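Local coordinates for adhesion G-protein coupled receptor G6 (Danio rerio, PDB 6V55) that probably acts as an adhesion receptor with a role in myelination, its extracellular region carrying a calcium-binding CUB domain, at residues G40-E53 and S100-A114. Numbering follows the deposited sequence.
Sequences GFIVQITFLDFELE and SVQKKGFHISYKQVA. With CA (calcium ion), chain C.
Glu53 meets Ser100 and Val101 around a shared calcium ion: Glu53 OE1 binds the metal at 2.5 Å, and the carbonyl oxygens of Ser100 and Val101 are also ligands, with a water that accepts a bond from Gln102 NE2. Asp61 and Asp98 complete the site, while Glu53 OE2 forms a salt bridge with Lys477. Farther along, Lys104 NZ makes a salt bridge to Asp49 OD2, on its syn lone pair, at 2.7 Å; CG of Asp49 lies anti to the backbone N (chi1 -166°), which carries the carboxylate out to the ammonium, and the two side chains cross at about a right angle. An alanine in place of Lys104 would probably leave this carboxylate without its cationic mate, though Tyr21 OH also bonds Asp49 OD2. Leu48 CD1 sits over the centre of the His107 ring, 3.6 Å from its centroid and 11° off the normal, a CH-pi contact; Ser15 OG holds His107 NE2. A classic beta bulge sets Leu48 and Asp49 against the single residue His107: Leu48 N reaches His107 O at 2.6 Å, whereas the bond from Asp49 N is weak. On the buried side, Phe47 CE1 packs against Ile108 CD1 at 3.6 Å, the side chains side by side, and Leu52 CD1 approaches the edge of the Phe106 ring. The antiparallel ladder runs from Ile42-Val113 to Glu51-Gly105, the central pair of a four-stranded CUB sheet whose apolar face packs on Val63 and Val93. Thus the ladder joins the strands, hydrophobic burial joins the sheets, and calcium fixes the loop at Ser100 and Val101 to Glu53.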
loop_
_atom_site.group_PDB
_atom_site.type_symbol
_atom_site.label_atom_id
_atom_site.label_comp_id
_atom_site.label_asym_id
_atom_site.label_seq_id
_atom_site.Cartn_x
_atom_site.Cartn_y
_atom_site.Cartn_z
ATOM N N GLY A 40 -9.290 -15.552 -16.760
ATOM C CA GLY A 40 -9.770 -14.728 -17.860
ATOM C C GLY A 40 -10.152 -13.313 -17.475
ATOM O O GLY A 40 -10.863 -12.624 -18.216
ATOM N N PHE A 41 -9.683 -12.864 -16.311
ATOM C CA PHE A 41 -10.097 -11.591 -15.741
ATOM C C PHE A 41 -8.864 -10.769 -15.389
ATOM O O PHE A 41 -7.770 -11.302 -15.219
ATOM C CB PHE A 41 -10.992 -11.814 -14.509
ATOM C CG PHE A 41 -12.339 -12.405 -14.843
ATOM C CD1 PHE A 41 -12.520 -13.784 -14.924
ATOM C CD2 PHE A 41 -13.426 -11.575 -15.074
ATOM C CE1 PHE A 41 -13.764 -14.320 -15.246
ATOM C CE2 PHE A 41 -14.672 -12.086 -15.415
ATOM C CZ PHE A 41 -14.847 -13.462 -15.492
ATOM N N ILE A 42 -9.034 -9.450 -15.339
ATOM C CA ILE A 42 -8.014 -8.558 -14.802
ATOM C C ILE A 42 -8.612 -7.815 -13.606
ATOM O O ILE A 42 -9.817 -7.853 -13.368
ATOM C CB ILE A 42 -7.466 -7.571 -15.857
ATOM C CG1 ILE A 42 -8.557 -6.619 -16.350
ATOM C CG2 ILE A 42 -6.847 -8.305 -17.015
ATOM C CD1 ILE A 42 -7.999 -5.387 -17.044
ATOM N N VAL A 43 -7.756 -7.146 -12.838
ATOM C CA VAL A 43 -8.185 -6.438 -11.634
ATOM C C VAL A 43 -8.076 -4.936 -11.879
ATOM O O VAL A 43 -7.028 -4.441 -12.319
ATOM C CB VAL A 43 -7.358 -6.858 -10.405
ATOM C CG1 VAL A 43 -7.841 -6.120 -9.174
ATOM C CG2 VAL A 43 -7.419 -8.371 -10.191
ATOM N N GLN A 44 -9.158 -4.215 -11.603
ATOM C CA GLN A 44 -9.175 -2.761 -11.650
ATOM C C GLN A 44 -9.374 -2.216 -10.245
ATOM O O GLN A 44 -10.370 -2.547 -9.588
ATOM C CB GLN A 44 -10.302 -2.280 -12.545
ATOM C CG GLN A 44 -10.227 -0.826 -12.818
ATOM C CD GLN A 44 -11.467 -0.309 -13.492
ATOM O OE1 GLN A 44 -12.594 -0.612 -13.084
ATOM N NE2 GLN A 44 -11.269 0.435 -14.571
ATOM N N ILE A 45 -8.448 -1.381 -9.775
ATOM C CA ILE A 45 -8.632 -0.718 -8.497
ATOM C C ILE A 45 -9.007 0.730 -8.752
ATOM O O ILE A 45 -8.768 1.293 -9.819
ATOM C CB ILE A 45 -7.407 -0.797 -7.560
ATOM C CG1 ILE A 45 -6.254 0.059 -8.090
ATOM C CG2 ILE A 45 -6.983 -2.237 -7.318
ATOM C CD1 ILE A 45 -5.094 0.174 -7.115
ATOM N N THR A 46 -9.620 1.340 -7.747
ATOM C CA THR A 46 -9.976 2.751 -7.774
ATOM C C THR A 46 -9.766 3.270 -6.361
ATOM O O THR A 46 -10.272 2.682 -5.398
ATOM C CB THR A 46 -11.430 2.960 -8.246
ATOM O OG1 THR A 46 -11.517 2.773 -9.673
ATOM C CG2 THR A 46 -11.952 4.358 -7.879
ATOM N N PHE A 47 -8.977 4.324 -6.231
ATOM C CA PHE A 47 -8.827 4.995 -4.950
ATOM C C PHE A 47 -10.046 5.879 -4.738
ATOM O O PHE A 47 -10.250 6.841 -5.473
ATOM C CB PHE A 47 -7.554 5.827 -4.931
ATOM C CG PHE A 47 -6.275 5.019 -4.955
ATOM C CD1 PHE A 47 -5.586 4.772 -3.775
ATOM C CD2 PHE A 47 -5.752 4.532 -6.150
ATOM C CE1 PHE A 47 -4.412 4.049 -3.776
ATOM C CE2 PHE A 47 -4.591 3.790 -6.169
ATOM C CZ PHE A 47 -3.915 3.553 -4.977
ATOM N N LEU A 48 -10.876 5.556 -3.756
ATOM C CA LEU A 48 -12.002 6.422 -3.458
ATOM C C LEU A 48 -11.585 7.646 -2.658
ATOM O O LEU A 48 -12.309 8.652 -2.649
ATOM C CB LEU A 48 -13.066 5.628 -2.697
ATOM C CG LEU A 48 -13.433 4.295 -3.365
ATOM C CD1 LEU A 48 -14.347 3.415 -2.483
ATOM C CD2 LEU A 48 -14.078 4.566 -4.695
ATOM N N ASP A 49 -10.436 7.574 -1.993
ATOM C CA ASP A 49 -9.904 8.584 -1.088
ATOM C C ASP A 49 -8.460 8.206 -0.813
ATOM O O ASP A 49 -8.146 7.018 -0.757
ATOM C CB ASP A 49 -10.689 8.630 0.223
ATOM C CG ASP A 49 -10.384 9.863 1.032
ATOM O OD1 ASP A 49 -9.754 10.782 0.456
ATOM O OD2 ASP A 49 -10.743 9.905 2.238
ATOM N N PHE A 50 -7.587 9.208 -0.661
ATOM C CA PHE A 50 -6.145 8.955 -0.505
ATOM C C PHE A 50 -5.482 10.198 0.066
ATOM O O PHE A 50 -5.401 11.219 -0.639
ATOM C CB PHE A 50 -5.479 8.586 -1.856
ATOM C CG PHE A 50 -3.991 8.269 -1.771
ATOM C CD1 PHE A 50 -3.012 9.264 -1.968
ATOM C CD2 PHE A 50 -3.567 6.963 -1.578
ATOM C CE1 PHE A 50 -1.662 8.971 -1.891
ATOM C CE2 PHE A 50 -2.222 6.658 -1.528
ATOM C CZ PHE A 50 -1.270 7.666 -1.686
ATOM N N GLU A 51 -4.919 10.093 1.273
ATOM C CA GLU A 51 -4.034 11.129 1.793
ATOM C C GLU A 51 -2.921 10.472 2.595
ATOM O O GLU A 51 -3.185 9.866 3.638
ATOM C CB GLU A 51 -4.794 12.135 2.658
ATOM C CG GLU A 51 -3.901 13.232 3.254
ATOM C CD GLU A 51 -4.578 14.057 4.367
ATOM O OE1 GLU A 51 -5.450 13.524 5.113
ATOM O OE2 GLU A 51 -4.217 15.255 4.491
ATOM N N LEU A 52 -1.684 10.595 2.119
ATOM C CA LEU A 52 -0.516 10.098 2.834
ATOM C C LEU A 52 0.405 11.260 3.174
ATOM O O LEU A 52 0.258 12.371 2.655
ATOM C CB LEU A 52 0.240 9.061 2.004
ATOM C CG LEU A 52 0.065 7.605 2.425
ATOM C CD1 LEU A 52 -1.373 7.190 2.225
ATOM C CD2 LEU A 52 0.961 6.743 1.589
ATOM N N GLU A 53 1.341 10.994 4.078
ATOM C CA GLU A 53 2.404 11.941 4.397
ATOM C C GLU A 53 3.269 12.160 3.162
ATOM O O GLU A 53 3.740 11.196 2.554
ATOM C CB GLU A 53 3.239 11.402 5.552
ATOM C CG GLU A 53 4.489 12.178 5.805
ATOM C CD GLU A 53 5.358 11.593 6.920
ATOM O OE1 GLU A 53 5.226 10.397 7.255
ATOM O OE2 GLU A 53 6.202 12.343 7.466
ATOM N N SER A 100 6.608 8.252 12.397
ATOM C CA SER A 100 6.018 9.507 12.857
ATOM C C SER A 100 5.296 10.185 11.700
ATOM O O SER A 100 5.570 9.892 10.542
ATOM C CB SER A 100 7.079 10.455 13.407
ATOM O OG SER A 100 7.769 11.029 12.312
ATOM N N VAL A 101 4.398 11.132 12.044
ATOM C CA VAL A 101 3.520 11.906 11.148
ATOM C C VAL A 101 2.578 11.007 10.354
ATOM O O VAL A 101 2.969 10.414 9.345
ATOM C CB VAL A 101 4.304 12.829 10.181
ATOM C CG1 VAL A 101 3.370 13.724 9.408
ATOM C CG2 VAL A 101 5.353 13.643 10.928
ATOM N N GLN A 102 1.314 10.950 10.761
ATOM C CA GLN A 102 0.323 10.112 10.104
ATOM C C GLN A 102 -0.798 10.967 9.539
ATOM O O GLN A 102 -1.219 11.949 10.157
ATOM C CB GLN A 102 -0.240 9.089 11.075
ATOM C CG GLN A 102 0.744 7.990 11.342
ATOM C CD GLN A 102 1.602 8.268 12.530
ATOM O OE1 GLN A 102 1.102 8.684 13.568
ATOM N NE2 GLN A 102 2.912 8.068 12.387
ATOM N N LYS A 103 -1.263 10.596 8.359
ATOM C CA LYS A 103 -2.428 11.201 7.750
ATOM C C LYS A 103 -3.542 10.158 7.663
ATOM O O LYS A 103 -3.475 9.090 8.286
ATOM C CB LYS A 103 -2.076 11.773 6.381
ATOM C CG LYS A 103 -0.926 12.766 6.406
ATOM C CD LYS A 103 -1.257 14.056 7.145
ATOM C CE LYS A 103 0.032 14.780 7.522
ATOM N NZ LYS A 103 -0.069 16.262 7.478
ATOM N N LYS A 104 -4.555 10.474 6.855
ATOM C CA LYS A 104 -5.838 9.785 6.919
ATOM C C LYS A 104 -5.751 8.372 6.360
ATOM O O LYS A 104 -6.340 7.437 6.917
ATOM C CB LYS A 104 -6.857 10.606 6.145
ATOM C CG LYS A 104 -8.286 10.169 6.284
ATOM C CD LYS A 104 -9.065 10.447 5.013
ATOM C CE LYS A 104 -8.899 11.879 4.505
ATOM N NZ LYS A 104 -9.605 12.148 3.206
ATOM N N GLY A 105 -4.987 8.188 5.290
ATOM C CA GLY A 105 -4.897 6.890 4.672
ATOM C C GLY A 105 -5.689 6.828 3.387
ATOM O O GLY A 105 -5.660 7.778 2.589
ATOM N N PHE A 106 -6.415 5.730 3.183
ATOM C CA PHE A 106 -7.012 5.512 1.881
ATOM C C PHE A 106 -8.146 4.506 1.948
ATOM O O PHE A 106 -8.230 3.686 2.865
ATOM C CB PHE A 106 -5.980 5.053 0.849
ATOM C CG PHE A 106 -5.099 3.921 1.294
ATOM C CD1 PHE A 106 -5.457 2.596 1.029
ATOM C CD2 PHE A 106 -3.869 4.172 1.900
ATOM C CE1 PHE A 106 -4.610 1.536 1.401
ATOM C CE2 PHE A 106 -3.021 3.125 2.278
ATOM C CZ PHE A 106 -3.393 1.813 2.027
ATOM N N HIS A 107 -8.993 4.572 0.922
ATOM C CA HIS A 107 -10.115 3.667 0.720
ATOM C C HIS A 107 -10.097 3.263 -0.744
ATOM O O HIS A 107 -10.293 4.112 -1.621
ATOM C CB HIS A 107 -11.437 4.348 1.080
ATOM C CG HIS A 107 -12.628 3.441 1.045
ATOM N ND1 HIS A 107 -13.918 3.914 1.135
ATOM C CD2 HIS A 107 -12.730 2.095 0.934
ATOM C CE1 HIS A 107 -14.764 2.904 1.065
ATOM N NE2 HIS A 107 -14.070 1.785 0.957
ATOM N N ILE A 108 -9.871 1.978 -1.003
ATOM C CA ILE A 108 -9.689 1.442 -2.345
ATOM C C ILE A 108 -10.816 0.457 -2.640
ATOM O O ILE A 108 -11.131 -0.404 -1.811
ATOM C CB ILE A 108 -8.316 0.761 -2.469
ATOM C CG1 ILE A 108 -7.190 1.774 -2.250
ATOM C CG2 ILE A 108 -8.146 0.042 -3.799
ATOM C CD1 ILE A 108 -5.814 1.117 -2.267
ATOM N N SER A 109 -11.440 0.596 -3.804
ATOM C CA SER A 109 -12.408 -0.370 -4.302
ATOM C C SER A 109 -11.755 -1.218 -5.383
ATOM O O SER A 109 -11.113 -0.680 -6.288
ATOM C CB SER A 109 -13.625 0.340 -4.882
ATOM O OG SER A 109 -13.277 0.974 -6.104
ATOM N N TYR A 110 -11.927 -2.536 -5.298
ATOM C CA TYR A 110 -11.424 -3.436 -6.322
ATOM C C TYR A 110 -12.576 -4.131 -7.034
ATOM O O TYR A 110 -13.668 -4.300 -6.489
ATOM C CB TYR A 110 -10.461 -4.473 -5.745
ATOM C CG TYR A 110 -11.023 -5.450 -4.731
ATOM C CD1 TYR A 110 -11.105 -5.101 -3.387
ATOM C CD2 TYR A 110 -11.408 -6.744 -5.108
ATOM C CE1 TYR A 110 -11.584 -5.986 -2.444
ATOM C CE2 TYR A 110 -11.890 -7.649 -4.162
ATOM C CZ TYR A 110 -11.978 -7.254 -2.826
ATOM O OH TYR A 110 -12.453 -8.120 -1.856
ATOM N N LYS A 111 -12.300 -4.555 -8.265
ATOM C CA LYS A 111 -13.319 -5.006 -9.200
ATOM C C LYS A 111 -12.671 -5.994 -10.160
ATOM O O LYS A 111 -11.596 -5.707 -10.703
ATOM C CB LYS A 111 -13.895 -3.801 -9.953
ATOM C CG LYS A 111 -15.290 -3.948 -10.502
ATOM C CD LYS A 111 -15.451 -3.081 -11.755
ATOM C CE LYS A 111 -16.672 -2.159 -11.684
ATOM N NZ LYS A 111 -16.689 -1.259 -12.872
ATOM N N GLN A 112 -13.294 -7.163 -10.336
ATOM C CA GLN A 112 -12.870 -8.135 -11.343
ATOM C C GLN A 112 -13.501 -7.772 -12.689
ATOM O O GLN A 112 -14.732 -7.738 -12.822
ATOM C CB GLN A 112 -13.264 -9.552 -10.939
ATOM C CG GLN A 112 -12.539 -10.078 -9.728
ATOM C CD GLN A 112 -12.692 -11.590 -9.572
ATOM O OE1 GLN A 112 -13.258 -12.260 -10.443
ATOM N NE2 GLN A 112 -12.169 -12.137 -8.466
ATOM N N VAL A 113 -12.656 -7.494 -13.677
ATOM C CA VAL A 113 -13.078 -7.047 -14.996
ATOM C C VAL A 113 -12.603 -8.079 -16.005
ATOM O O VAL A 113 -11.425 -8.463 -15.993
ATOM C CB VAL A 113 -12.515 -5.648 -15.326
ATOM C CG1 VAL A 113 -12.791 -5.261 -16.797
ATOM C CG2 VAL A 113 -13.089 -4.602 -14.374
ATOM N N ALA A 114 -13.523 -8.554 -16.849
ATOM C CA ALA A 114 -13.148 -9.463 -17.923
ATOM C C ALA A 114 -12.345 -8.717 -18.974
ATOM O O ALA A 114 -12.599 -7.537 -19.239
ATOM C CB ALA A 114 -14.392 -10.101 -18.536
HETATM CA CA CA C . 4.550 8.567 8.737
HETATM O O HOH W 1 3.699 6.702 10.269
#